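Local structure of cysteine synthase 3 (Entamoeba histolytica, 6KR5) at residues Pro53-Tyr67 / Asn88-Phe100. The protein probably catalyses the pyridoxal-phosphate-dependent formation of cysteine from O-acetylserine and sulfide. Numbering follows the deposited sequence.
With PLP (pyridoxal-5'-phosphate), chain D.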
ATOM      1  N   PRO B  53      -4.894   2.617  -4.231  1.00 19.39           N
ATOM      2  CA  PRO B  53      -5.339   1.304  -3.713  1.00 19.21           C
ATOM      3  C   PRO B  53      -4.464   0.130  -4.125  1.00 20.20           C
ATOM      4  O   PRO B  53      -4.275  -0.797  -3.319  1.00 20.68           O
ATOM      5  CB  PRO B  53      -6.766   1.168  -4.270  1.00 20.64           C
ATOM      6  CG  PRO B  53      -6.892   2.244  -5.338  1.00 19.59           C
ATOM      7  CD  PRO B  53      -5.988   3.352  -4.886  1.00 21.07           C
ATOM      8  N   MET B  54      -3.926   0.121  -5.347  1.00 18.74           N
ATOM      9  CA  MET B  54      -2.952  -0.896  -5.719  1.00 19.69           C
ATOM     10  C   MET B  54      -1.539  -0.321  -5.778  1.00 21.02           C
ATOM     11  O   MET B  54      -0.648  -0.899  -6.407  1.00 21.63           O
ATOM     12  CB  MET B  54      -3.354  -1.586  -7.023  1.00 19.54           C
ATOM     13  CG  MET B  54      -4.404  -2.693  -6.811  1.00 16.96           C
ATOM     14  SD  MET B  54      -4.012  -3.891  -5.502  1.00 21.47           S
ATOM     15  CE  MET B  54      -2.444  -4.504  -6.109  1.00 22.01           C
ATOM     16  N   SER B  55      -1.327   0.803  -5.095  1.00 19.59           N
ATOM     17  CA  SER B  55      -0.016   1.209  -4.584  1.00 21.89           C
ATOM     18  C   SER B  55       0.961   1.646  -5.666  1.00 19.26           C
ATOM     19  O   SER B  55       2.180   1.574  -5.470  1.00 18.79           O
ATOM     20  CB  SER B  55       0.602   0.101  -3.730  1.00 26.13           C
ATOM     21  OG  SER B  55      -0.293  -0.217  -2.679  1.00 25.38           O
ATOM     22  N   SER B  56       0.467   2.145  -6.796  1.00 17.57           N
ATOM     23  CA  SER B  56       1.364   2.823  -7.718  1.00 19.46           C
ATOM     24  C   SER B  56       0.606   3.882  -8.492  1.00 17.00           C
ATOM     25  O   SER B  56      -0.624   3.896  -8.539  1.00 18.16           O
ATOM     26  CB  SER B  56       2.039   1.859  -8.698  1.00 18.40           C
ATOM     27  OG  SER B  56       1.265   1.713  -9.886  1.00 18.53           O
ATOM     28  N   VAL B  57       1.385   4.775  -9.105  1.00 17.75           N
ATOM     29  CA  VAL B  57       0.837   5.825  -9.955  1.00 16.38           C
ATOM     30  C   VAL B  57       0.003   5.248 -11.089  1.00 20.21           C
ATOM     31  O   VAL B  57      -0.903   5.916 -11.604  1.00 21.04           O
ATOM     32  CB  VAL B  57       2.008   6.683 -10.468  1.00 18.36           C
ATOM     33  CG1 VAL B  57       2.922   5.864 -11.354  1.00 19.60           C
ATOM     34  CG2 VAL B  57       1.505   7.919 -11.182  1.00 18.65           C
ATOM     35  N   LYS B  58       0.279   4.006 -11.494  1.00 18.26           N
ATOM     36  CA  LYS B  58      -0.458   3.427 -12.615  1.00 17.02           C
ATOM     37  C   LYS B  58      -1.917   3.137 -12.287  1.00 19.37           C
ATOM     38  O   LYS B  58      -2.694   2.884 -13.215  1.00 19.32           O
ATOM     39  CB  LYS B  58       0.228   2.155 -13.105  1.00 19.30           C
ATOM     40  CG  LYS B  58       1.636   2.396 -13.633  1.00 18.93           C
ATOM     41  CD  LYS B  58       1.692   3.515 -14.667  1.00 20.01           C
ATOM     42  CE  LYS B  58       2.968   3.415 -15.473  1.00 22.37           C
ATOM     43  NZ  LYS B  58       3.937   4.417 -14.951  1.00 40.20           N
ATOM     44  N   ASP B  59      -2.319   3.175 -11.017  1.00 18.59           N
ATOM     45  CA  ASP B  59      -3.749   3.152 -10.716  1.00 20.42           C
ATOM     46  C   ASP B  59      -4.464   4.267 -11.463  1.00 18.18           C
ATOM     47  O   ASP B  59      -5.562   4.074 -12.003  1.00 18.74           O
ATOM     48  CB  ASP B  59      -3.997   3.330  -9.216  1.00 19.50           C
ATOM     49  CG  ASP B  59      -3.729   2.084  -8.402  1.00 21.72           C
ATOM     50  OD1 ASP B  59      -2.853   1.282  -8.770  1.00 25.98           O
ATOM     51  OD2 ASP B  59      -4.405   1.933  -7.360  1.00 19.25           O
ATOM     52  N   ARG B  60      -3.854   5.457 -11.487  1.00 19.63           N
ATOM     53  CA  ARG B  60      -4.473   6.587 -12.169  1.00 18.69           C
ATOM     54  C   ARG B  60      -4.535   6.350 -13.663  1.00 17.49           C
ATOM     55  O   ARG B  60      -5.530   6.701 -14.315  1.00 19.38           O
ATOM     56  CB  ARG B  60      -3.682   7.864 -11.910  1.00 18.66           C
ATOM     57  CG  ARG B  60      -3.530   8.277 -10.461  1.00 17.00           C
ATOM     58  CD  ARG B  60      -2.673   9.526 -10.446  1.00 18.77           C
ATOM     59  NE  ARG B  60      -2.270   9.968  -9.119  1.00 18.73           N
ATOM     60  CZ  ARG B  60      -2.884  10.912  -8.415  1.00 18.82           C
ATOM     61  NH1 ARG B  60      -3.980  11.509  -8.873  1.00 20.38           N
ATOM     62  NH2 ARG B  60      -2.389  11.275  -7.244  1.00 20.30           N
ATOM     63  N   VAL B  61      -3.467   5.768 -14.208  1.00 16.84           N
ATOM     64  CA  VAL B  61      -3.309   5.606 -15.647  1.00 15.74           C
ATOM     65  C   VAL B  61      -4.251   4.529 -16.161  1.00 18.22           C
ATOM     66  O   VAL B  61      -4.962   4.729 -17.153  1.00 18.50           O
ATOM     67  CB  VAL B  61      -1.845   5.276 -15.983  1.00 18.59           C
ATOM     68  CG1 VAL B  61      -1.694   4.908 -17.468  1.00 18.73           C
ATOM     69  CG2 VAL B  61      -0.922   6.437 -15.573  1.00 20.09           C
ATOM     70  N   GLY B  62      -4.253   3.365 -15.510  1.00 19.06           N
ATOM     71  CA  GLY B  62      -5.150   2.305 -15.945  1.00 19.19           C
ATOM     72  C   GLY B  62      -6.600   2.719 -15.830  1.00 19.17           C
ATOM     73  O   GLY B  62      -7.415   2.438 -16.721  1.00 20.05           O
ATOM     74  N   PHE B  63      -6.934   3.417 -14.746  1.00 18.21           N
ATOM     75  CA  PHE B  63      -8.291   3.913 -14.574  1.00 17.27           C
ATOM     76  C   PHE B  63      -8.676   4.862 -15.697  1.00 19.82           C
ATOM     77  O   PHE B  63      -9.724   4.694 -16.327  1.00 20.85           O
ATOM     78  CB  PHE B  63      -8.439   4.623 -13.231  1.00 20.22           C
ATOM     79  CG  PHE B  63      -9.731   5.372 -13.113  1.00 19.05           C
ATOM     80  CD1 PHE B  63     -10.908   4.687 -12.851  1.00 21.91           C
ATOM     81  CD2 PHE B  63      -9.784   6.739 -13.307  1.00 21.49           C
ATOM     82  CE1 PHE B  63     -12.112   5.361 -12.750  1.00 23.78           C
ATOM     83  CE2 PHE B  63     -10.989   7.416 -13.218  1.00 23.34           C
ATOM     84  CZ  PHE B  63     -12.147   6.727 -12.947  1.00 21.42           C
ATOM     85  N   ASN B  64      -7.861   5.891 -15.951  1.00 18.18           N
ATOM     86  CA  ASN B  64      -8.304   6.882 -16.930  1.00 19.70           C
ATOM     87  C   ASN B  64      -8.269   6.353 -18.358  1.00 19.83           C
ATOM     88  O   ASN B  64      -9.112   6.746 -19.175  1.00 20.92           O
ATOM     89  CB  ASN B  64      -7.489   8.170 -16.845  1.00 19.25           C
ATOM     90  CG  ASN B  64      -8.250   9.334 -17.436  1.00 20.06           C
ATOM     91  OD1 ASN B  64      -9.366   9.634 -16.989  1.00 23.29           O
ATOM     92  ND2 ASN B  64      -7.697   9.957 -18.477  1.00 22.56           N
ATOM     93  N   ILE B  65      -7.305   5.493 -18.701  1.00 18.28           N
ATOM     94  CA  ILE B  65      -7.298   4.899 -20.042  1.00 17.85           C
ATOM     95  C   ILE B  65      -8.605   4.153 -20.294  1.00 21.06           C
ATOM     96  O   ILE B  65      -9.244   4.318 -21.338  1.00 20.46           O
ATOM     97  CB  ILE B  65      -6.072   3.981 -20.208  1.00 20.67           C
ATOM     98  CG1 ILE B  65      -4.823   4.834 -20.475  1.00 17.90           C
ATOM     99  CG2 ILE B  65      -6.295   2.960 -21.318  1.00 20.64           C
ATOM    100  CD1 ILE B  65      -3.546   4.065 -20.439  1.00 20.97           C
ATOM    101  N   ILE B  66      -9.049   3.363 -19.321  1.00 19.24           N
ATOM    102  CA  ILE B  66     -10.260   2.575 -19.512  1.00 21.54           C
ATOM    103  C   ILE B  66     -11.507   3.446 -19.399  1.00 20.31           C
ATOM    104  O   ILE B  66     -12.429   3.331 -20.217  1.00 23.00           O
ATOM    105  CB  ILE B  66     -10.273   1.411 -18.511  1.00 20.57           C
ATOM    106  CG1 ILE B  66      -9.150   0.436 -18.860  1.00 22.00           C
ATOM    107  CG2 ILE B  66     -11.608   0.695 -18.546  1.00 22.30           C
ATOM    108  CD1 ILE B  66      -8.845  -0.558 -17.754  1.00 21.76           C
ATOM    109  N   TYR B  67     -11.547   4.338 -18.406  1.00 19.82           N
ATOM    110  CA  TYR B  67     -12.713   5.193 -18.200  1.00 17.88           C
ATOM    111  C   TYR B  67     -12.981   6.050 -19.425  1.00 23.54           C
ATOM    112  O   TYR B  67     -14.117   6.133 -19.907  1.00 23.33           O
ATOM    113  CB  TYR B  67     -12.487   6.075 -16.976  1.00 21.47           C
ATOM    114  CG  TYR B  67     -13.686   6.853 -16.493  1.00 25.44           C
ATOM    115  CD1 TYR B  67     -14.963   6.312 -16.545  1.00 31.00           C
ATOM    116  CD2 TYR B  67     -13.530   8.114 -15.943  1.00 33.74           C
ATOM    117  CE1 TYR B  67     -16.054   7.022 -16.080  1.00 35.58           C
ATOM    118  CE2 TYR B  67     -14.611   8.833 -15.479  1.00 35.02           C
ATOM    119  CZ  TYR B  67     -15.871   8.286 -15.550  1.00 35.47           C
ATOM    120  OH  TYR B  67     -16.951   9.002 -15.081  1.00 44.15           O
ATOM    121  N   ASN B  88       3.728  -2.094 -13.398  1.00 21.39           N
ATOM    122  CA  ASN B  88       2.584  -1.542 -12.685  1.00 21.37           C
ATOM    123  C   ASN B  88       1.418  -1.217 -13.611  1.00 20.00           C
ATOM    124  O   ASN B  88       0.270  -1.193 -13.158  1.00 21.85           O
ATOM    125  CB  ASN B  88       3.013  -0.301 -11.916  1.00 19.44           C
ATOM    126  CG  ASN B  88       3.860  -0.638 -10.721  1.00 21.28           C
ATOM    127  OD1 ASN B  88       3.676  -1.681 -10.084  1.00 22.37           O
ATOM    128  ND2 ASN B  88       4.795   0.247 -10.394  1.00 20.38           N
ATOM    129  N   THR B  89       1.677  -0.930 -14.893  1.00 19.88           N
ATOM    130  CA  THR B  89       0.572  -0.625 -15.797  1.00 19.43           C
ATOM    131  C   THR B  89      -0.418  -1.774 -15.857  1.00 18.10           C
ATOM    132  O   THR B  89      -1.638  -1.556 -15.871  1.00 19.43           O
ATOM    133  CB  THR B  89       1.124  -0.311 -17.178  1.00 19.70           C
ATOM    134  OG1 THR B  89       1.882   0.897 -17.084  1.00 23.67           O
ATOM    135  CG2 THR B  89      -0.004  -0.132 -18.205  1.00 22.14           C
ATOM    136  N   GLY B  90       0.089  -3.005 -15.873  1.00 17.96           N
ATOM    137  CA  GLY B  90      -0.800  -4.149 -15.880  1.00 18.83           C
ATOM    138  C   GLY B  90      -1.679  -4.193 -14.649  1.00 17.34           C
ATOM    139  O   GLY B  90      -2.871  -4.495 -14.738  1.00 20.57           O
ATOM    140  N   ILE B  91      -1.103  -3.878 -13.485  1.00 17.63           N
ATOM    141  CA  ILE B  91      -1.890  -3.870 -12.250  1.00 19.00           C
ATOM    142  C   ILE B  91      -2.979  -2.806 -12.312  1.00 17.26           C
ATOM    143  O   ILE B  91      -4.136  -3.055 -11.962  1.00 19.67           O
ATOM    144  CB  ILE B  91      -0.975  -3.655 -11.033  1.00 18.85           C
ATOM    145  CG1 ILE B  91       0.007  -4.818 -10.904  1.00 22.12           C
ATOM    146  CG2 ILE B  91      -1.818  -3.473  -9.789  1.00 20.85           C
ATOM    147  CD1 ILE B  91       1.076  -4.565  -9.837  1.00 22.49           C
ATOM    148  N   GLY B  92      -2.626  -1.601 -12.763  1.00 16.94           N
ATOM    149  CA  GLY B  92      -3.615  -0.540 -12.829  1.00 18.74           C
ATOM    150  C   GLY B  92      -4.728  -0.833 -13.818  1.00 18.79           C
ATOM    151  O   GLY B  92      -5.893  -0.514 -13.570  1.00 19.75           O
ATOM    152  N   LEU B  93      -4.394  -1.470 -14.940  1.00 18.87           N
ATOM    153  CA  LEU B  93      -5.432  -1.840 -15.895  1.00 17.40           C
ATOM    154  C   LEU B  93      -6.316  -2.944 -15.336  1.00 19.19           C
ATOM    155  O   LEU B  93      -7.535  -2.940 -15.545  1.00 18.35           O
ATOM    156  CB  LEU B  93      -4.797  -2.284 -17.206  1.00 18.24           C
ATOM    157  CG  LEU B  93      -4.175  -1.201 -18.084  1.00 18.14           C
ATOM    158  CD1 LEU B  93      -3.338  -1.876 -19.156  1.00 20.56           C
ATOM    159  CD2 LEU B  93      -5.256  -0.324 -18.717  1.00 17.87           C
ATOM    160  N   CYS B  94      -5.714  -3.898 -14.621  1.00 20.53           N
ATOM    161  CA  CYS B  94      -6.485  -5.017 -14.091  1.00 20.08           C
ATOM    162  C   CYS B  94      -7.435  -4.560 -12.996  1.00 18.26           C
ATOM    163  O   CYS B  94      -8.577  -5.035 -12.919  1.00 18.43           O
ATOM    164  CB  CYS B  94      -5.546  -6.106 -13.581  1.00 20.38           C
ATOM    165  SG  CYS B  94      -4.763  -7.032 -14.915  1.00 22.58           S
ATOM    166  N   GLN B  95      -7.000  -3.620 -12.159  1.00 19.02           N
ATOM    167  CA  GLN B  95      -7.887  -3.091 -11.125  1.00 20.08           C
ATOM    168  C   GLN B  95      -9.106  -2.414 -11.748  1.00 18.80           C
ATOM    169  O   GLN B  95     -10.258  -2.703 -11.378  1.00 19.17           O
ATOM    170  CB  GLN B  95      -7.118  -2.123 -10.229  1.00 19.11           C
ATOM    171  CG  GLN B  95      -8.006  -1.396  -9.229  1.00 18.37           C
ATOM    172  CD  GLN B  95      -7.223  -0.445  -8.343  1.00 21.22           C
ATOM    173  OE1 GLN B  95      -7.061  -0.671  -7.131  1.00 21.85           O
ATOM    174  NE2 GLN B  95      -6.715   0.618  -8.942  1.00 21.06           N
ATOM    175  N   ALA B  96      -8.875  -1.527 -12.726  1.00 18.89           N
ATOM    176  CA  ALA B  96      -9.984  -0.806 -13.340  1.00 18.89           C
ATOM    177  C   ALA B  96     -10.855  -1.744 -14.158  1.00 17.82           C
ATOM    178  O   ALA B  96     -12.087  -1.653 -14.112  1.00 19.74           O
ATOM    179  CB  ALA B  96      -9.463   0.344 -14.201  1.00 20.39           C
ATOM    180  N   GLY B  97     -10.240  -2.691 -14.866  1.00 19.31           N
ATOM    181  CA  GLY B  97     -11.024  -3.621 -15.663  1.00 19.01           C
ATOM    182  C   GLY B  97     -11.953  -4.468 -14.814  1.00 20.39           C
ATOM    183  O   GLY B  97     -13.104  -4.715 -15.188  1.00 20.48           O
ATOM    184  N   ALA B  98     -11.476  -4.912 -13.646  1.00 19.68           N
ATOM    185  CA  ALA B  98     -12.314  -5.735 -12.781  1.00 21.82           C
ATOM    186  C   ALA B  98     -13.561  -4.976 -12.327  1.00 21.27           C
ATOM    187  O   ALA B  98     -14.651  -5.552 -12.241  1.00 22.88           O
ATOM    188  CB  ALA B  98     -11.493  -6.214 -11.582  1.00 21.25           C
ATOM    189  N   VAL B  99     -13.426  -3.684 -12.033  1.00 20.03           N
ATOM    190  CA  VAL B  99     -14.565  -2.935 -11.508  1.00 18.26           C
ATOM    191  C   VAL B  99     -15.487  -2.479 -12.633  1.00 26.44           C
ATOM    192  O   VAL B  99     -16.718  -2.527 -12.498  1.00 24.04           O
ATOM    193  CB  VAL B  99     -14.068  -1.757 -10.647  1.00 19.33           C
ATOM    194  CG1 VAL B  99     -15.239  -0.952 -10.147  1.00 22.22           C
ATOM    195  CG2 VAL B  99     -13.240  -2.273  -9.462  1.00 22.04           C
ATOM    196  N   PHE B 100     -14.921  -2.065 -13.771  1.00 21.46           N
ATOM    197  CA  PHE B 100     -15.756  -1.687 -14.908  1.00 22.95           C
ATOM    198  C   PHE B 100     -16.376  -2.890 -15.599  1.00 23.96           C
ATOM    199  O   PHE B 100     -17.292  -2.711 -16.412  1.00 28.00           O
ATOM    200  CB  PHE B 100     -14.949  -0.889 -15.936  1.00 21.54           C
ATOM    201  CG  PHE B 100     -14.720   0.542 -15.555  1.00 22.74           C
ATOM    202  CD1 PHE B 100     -15.786   1.418 -15.426  1.00 25.66           C
ATOM    203  CD2 PHE B 100     -13.436   1.025 -15.357  1.00 19.89           C
ATOM    204  CE1 PHE B 100     -15.577   2.752 -15.075  1.00 25.77           C
ATOM    205  CE2 PHE B 100     -13.217   2.361 -15.012  1.00 23.40           C
ATOM    206  CZ  PHE B 100     -14.285   3.223 -14.872  1.00 27.00           C
TER
HETATM  207  N1  PLP D 401       8.225   4.235 -11.629  1.00 18.00           N
HETATM  208  C2  PLP D 401       7.287   3.240 -11.581  1.00 18.83           C
HETATM  209  C2A PLP D 401       7.420   2.187 -10.526  1.00 19.55           C
HETATM  210  C3  PLP D 401       6.246   3.229 -12.493  1.00 19.99           C
HETATM  211  O3  PLP D 401       5.324   2.223 -12.429  1.00 21.62           O
HETATM  212  C4  PLP D 401       6.152   4.230 -13.451  1.00 17.41           C
HETATM  213  C4A PLP D 401       5.105   4.185 -14.505  1.00 25.85           C
HETATM  214  O4A PLP D 401       4.305   3.243 -14.545  1.00 25.38           O
HETATM  215  C5  PLP D 401       7.112   5.240 -13.486  1.00 18.77           C
HETATM  216  C6  PLP D 401       8.142   5.225 -12.574  1.00 19.71           C
HETATM  217  C5A PLP D 401       7.101   6.335 -14.529  1.00 19.70           C
HETATM  218  O4P PLP D 401       5.914   7.077 -14.591  1.00 17.81           O
HETATM  219  P   PLP D 401       5.454   7.571 -16.043  1.00 18.62           P
HETATM  220  O1P PLP D 401       6.640   8.257 -16.698  1.00 18.11           O
HETATM  221  O2P PLP D 401       5.058   6.352 -16.828  1.00 19.28           O
HETATM  222  O3P PLP D 401       4.316   8.503 -15.832  1.00 17.87           O
HETATM  223  O   HOH W   1      -6.812   1.418 -11.774  1.00 19.80           O
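D59 OD2 takes two N-H groups, one from each segment. Helices 58-67 and 88-100 pack side by side at the cofactor site of a fold-type II PLP enzyme. M54 N donates to the syn lone pair of D59 OD2 at 2.8 Å. Q95 NE2 donates to D59 OD2 from above the carboxylate plane, at 3.1 Å. The Q95 chain is extended, with CG opposite the backbone N (chi1 173°), which carries its amide across to D59. A water accepts from Q95 NE2 and donates to D59 O and G92 O.

The helix axes come within 7.2 Å and cross at -50°. G62 and G92 have no side chain, and a CB on either would run into the facing backbone. G92 CA lies 3.6 Å from K58 O in a CA-H...O contact.

At the N-terminal ends of both helices is the cofactor. K58 NZ is bonded to PLP C4A, consistent with the family's internal aldimine; the modelled O4A overlaps K58 and is doubtful. N88 ND2 donates to PLP O3 at 2.9 Å, and D308 and R312 hold the N88 amide. T89 OG1 lies beside K58 CE and is hydrogen-bonded to Q159.

At the far end, I66 is a knob among L93, A96, G97 and F100. The F100 ring is nearly parallel to those of F63 and Y67 but slid aside. F100 CZ lies 3.6 Å from Y67 CD1.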